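Local coordinates for protein tRNA (cytosine(72)-C(5))-methyltransferase (Pyrococcus horikoshii, PDB 5ZVE) that methylates the C5 position of cytosine 72 in several tRNAs, using S-adenosyl-L-methionine as the methyl donor, at residues E295-Y300 with Y327-G332. Sequence-based numbering, arbitrary orientation.
Sequences EATARY and YEENEG. With SAH (S-adenosyl-L-homocysteine), chain C.
A298 packs its methyl group against E328 and E329, where helix 291-310 meets the turn leading into helix 331-339. The CA atoms of A298 and E329 lie 4.5 Å apart, a spacing that the small alanine permits. A298 CB sits 4.0 Å from E328 CB and 3.8 Å from E328 O. E329 can be followed outward: from CB, its CG lies beside its own backbone N (chi1 -62°) and rests 3.9 Å from A298 CB. Beyond CG the chain runs extended, carrying the carboxylate across T297, whose CG2 stands 3.5 Å from E329 OE1. The other oxygen, OE2, is hydrogen-bonded to T277 OG1 and S326 OG, while T297 OG1 turns back to H293 O in its own helix. N330 N bonds to Y327 O, closing a type I turn with E328 and E329 at its centre; G332 N bonds to the same oxygen. Farther along the same helix as A298, Y300 points its phenol at the adenine of S-adenosyl-L-homocysteine: with CG anti to the backbone N (chi1 -179°) the ring is swung out from the helix to the base, where OH accepts a hydrogen bond from ligand N6 at 2.6 Å, with an N-H...O angle of 156°. A phenylalanine here would probably leave the adenine amino group without this acceptor and hold the base less firmly. The E329 side chain lies about 8 Å from that of C323, the predicted nucleophile. With no hydrogen bond between the two segments, the contact rests on van der Waals packing of methyl groups against methylenes and oxygens, and the polar needs of E329 OE2 are met by hydroxyls outside them.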
loop_
_atom_site.group_PDB
_atom_site.type_symbol
_atom_site.label_atom_id
_atom_site.label_comp_id
_atom_site.label_asym_id
_atom_site.label_seq_id
_atom_site.Cartn_x
_atom_site.Cartn_y
_atom_site.Cartn_z
ATOM N N GLU A 295 19.106 -1.708 -6.835
ATOM C CA GLU A 295 19.782 -1.270 -8.050
ATOM C C GLU A 295 19.022 -1.712 -9.295
ATOM O O GLU A 295 18.757 -0.909 -10.185
ATOM C CB GLU A 295 21.213 -1.806 -8.086
ATOM C CG GLU A 295 22.010 -1.352 -9.296
ATOM C CD GLU A 295 23.350 -2.054 -9.405
ATOM O OE1 GLU A 295 23.606 -2.983 -8.607
ATOM O OE2 GLU A 295 24.145 -1.675 -10.292
ATOM N N ALA A 296 18.654 -2.987 -9.346
ATOM C CA ALA A 296 17.945 -3.521 -10.503
ATOM C C ALA A 296 16.614 -2.811 -10.716
ATOM O O ALA A 296 16.283 -2.428 -11.833
ATOM C CB ALA A 296 17.727 -5.016 -10.346
ATOM N N THR A 297 15.853 -2.638 -9.640
ATOM C CA THR A 297 14.533 -2.021 -9.735
ATOM C C THR A 297 14.622 -0.534 -10.074
ATOM O O THR A 297 13.806 -0.023 -10.839
ATOM C CB THR A 297 13.745 -2.201 -8.431
ATOM O OG1 THR A 297 13.677 -3.596 -8.111
ATOM C CG2 THR A 297 12.336 -1.644 -8.569
ATOM N N ALA A 298 15.605 0.157 -9.502
ATOM C CA ALA A 298 15.827 1.563 -9.827
ATOM C C ALA A 298 16.113 1.722 -11.315
ATOM O O ALA A 298 15.612 2.647 -11.959
ATOM C CB ALA A 298 16.965 2.132 -9.007
ATOM N N ARG A 299 16.920 0.813 -11.855
ATOM C CA ARG A 299 17.251 0.843 -13.276
ATOM C C ARG A 299 16.001 0.554 -14.098
ATOM O O ARG A 299 15.776 1.156 -15.148
ATOM C CB ARG A 299 18.368 -0.160 -13.593
ATOM C CG ARG A 299 18.868 -0.127 -15.036
ATOM C CD ARG A 299 20.170 -0.920 -15.205
ATOM N NE ARG A 299 20.028 -2.317 -14.800
ATOM C CZ ARG A 299 20.555 -2.838 -13.695
ATOM N NH1 ARG A 299 21.273 -2.077 -12.878
ATOM N NH2 ARG A 299 20.366 -4.120 -13.408
ATOM N N TYR A 300 15.171 -0.345 -13.585
ATOM C CA TYR A 300 13.922 -0.709 -14.242
ATOM C C TYR A 300 12.952 0.480 -14.295
ATOM O O TYR A 300 12.242 0.668 -15.279
ATOM C CB TYR A 300 13.293 -1.898 -13.508
ATOM C CG TYR A 300 11.987 -2.413 -14.073
ATOM C CD1 TYR A 300 11.908 -2.890 -15.375
ATOM C CD2 TYR A 300 10.840 -2.459 -13.287
ATOM C CE1 TYR A 300 10.719 -3.379 -15.888
ATOM C CE2 TYR A 300 9.646 -2.946 -13.790
ATOM C CZ TYR A 300 9.590 -3.404 -15.091
ATOM O OH TYR A 300 8.407 -3.892 -15.601
ATOM N N TYR A 327 17.231 5.271 -1.579
ATOM C CA TYR A 327 17.646 6.499 -2.234
ATOM C C TYR A 327 17.577 6.348 -3.748
ATOM O O TYR A 327 17.027 7.210 -4.439
ATOM C CB TYR A 327 19.065 6.897 -1.811
ATOM C CG TYR A 327 19.485 8.235 -2.375
ATOM C CD1 TYR A 327 19.217 9.411 -1.692
ATOM C CD2 TYR A 327 20.131 8.321 -3.603
ATOM C CE1 TYR A 327 19.591 10.638 -2.213
ATOM C CE2 TYR A 327 20.506 9.535 -4.129
ATOM C CZ TYR A 327 20.234 10.691 -3.432
ATOM O OH TYR A 327 20.609 11.906 -3.959
ATOM N N GLU A 328 18.150 5.257 -4.254
ATOM C CA GLU A 328 18.314 5.051 -5.692
ATOM C C GLU A 328 16.985 5.080 -6.454
ATOM O O GLU A 328 16.905 5.652 -7.541
ATOM C CB GLU A 328 19.024 3.719 -5.970
ATOM C CG GLU A 328 20.494 3.661 -5.568
ATOM C CD GLU A 328 20.699 3.386 -4.088
ATOM O OE1 GLU A 328 19.692 3.228 -3.365
ATOM O OE2 GLU A 328 21.868 3.319 -3.648
ATOM N N GLU A 329 15.944 4.478 -5.880
ATOM C CA GLU A 329 14.643 4.425 -6.543
ATOM C C GLU A 329 13.889 5.739 -6.404
ATOM O O GLU A 329 12.891 5.964 -7.085
ATOM C CB GLU A 329 13.781 3.291 -5.977
ATOM C CG GLU A 329 14.341 1.897 -6.167
ATOM C CD GLU A 329 13.560 0.854 -5.384
ATOM O OE1 GLU A 329 12.463 0.471 -5.837
ATOM O OE2 GLU A 329 14.039 0.426 -4.314
ATOM N N ASN A 330 14.377 6.609 -5.531
ATOM C CA ASN A 330 13.651 7.828 -5.208
ATOM C C ASN A 330 14.400 9.093 -5.610
ATOM O O ASN A 330 14.294 9.535 -6.755
ATOM C CB ASN A 330 13.319 7.845 -3.719
ATOM C CG ASN A 330 12.322 6.769 -3.346
ATOM O OD1 ASN A 330 11.459 6.412 -4.153
ATOM N ND2 ASN A 330 12.436 6.236 -2.130
ATOM N N GLU A 331 15.139 9.684 -4.678
ATOM C CA GLU A 331 15.883 10.906 -4.978
ATOM C C GLU A 331 16.852 10.692 -6.143
ATOM O O GLU A 331 17.040 11.581 -6.976
ATOM C CB GLU A 331 16.634 11.408 -3.743
ATOM C CG GLU A 331 15.740 12.045 -2.681
ATOM C CD GLU A 331 15.185 11.034 -1.688
ATOM O OE1 GLU A 331 15.290 9.812 -1.946
ATOM O OE2 GLU A 331 14.644 11.466 -0.648
ATOM N N GLY A 332 17.460 9.513 -6.196
ATOM C CA GLY A 332 18.375 9.178 -7.272
ATOM C C GLY A 332 17.718 9.218 -8.640
ATOM O O GLY A 332 18.295 9.727 -9.596
HETATM N N SAH C . -0.838 2.493 -8.800
HETATM C CA SAH C . -1.522 1.281 -8.364
HETATM C CB SAH C . -0.529 0.229 -7.869
HETATM C CG SAH C . 0.778 0.114 -8.658
HETATM S SD SAH C . 1.651 -1.413 -8.234
HETATM C C SAH C . -2.605 1.551 -7.316
HETATM O O SAH C . -2.678 2.631 -6.730
HETATM O OXT SAH C . -3.440 0.694 -7.030
HETATM C "C5'" SAH C . 2.716 -1.356 -9.704
HETATM C "C4'" SAH C . 2.081 -1.939 -10.964
HETATM O "O4'" SAH C . 2.978 -1.825 -12.050
HETATM C "C3'" SAH C . 1.725 -3.418 -10.868
HETATM O "O3'" SAH C . 0.328 -3.561 -10.975
HETATM C "C2'" SAH C . 2.368 -4.074 -12.075
HETATM O "O2'" SAH C . 1.432 -4.876 -12.752
HETATM C "C1'" SAH C . 2.744 -2.892 -12.946
HETATM N N9 SAH C . 3.908 -3.134 -13.826
HETATM C C8 SAH C . 5.091 -3.762 -13.531
HETATM N N7 SAH C . 5.874 -3.747 -14.637
HETATM C C5 SAH C . 5.208 -3.120 -15.632
HETATM C C6 SAH C . 5.533 -2.832 -16.953
HETATM N N6 SAH C . 6.710 -3.192 -17.462
HETATM N N1 SAH C . 4.623 -2.160 -17.740
HETATM C C2 SAH C . 3.400 -1.781 -17.221
HETATM N N3 SAH C . 3.082 -2.073 -15.912
HETATM C C4 SAH C . 3.973 -2.731 -15.132
#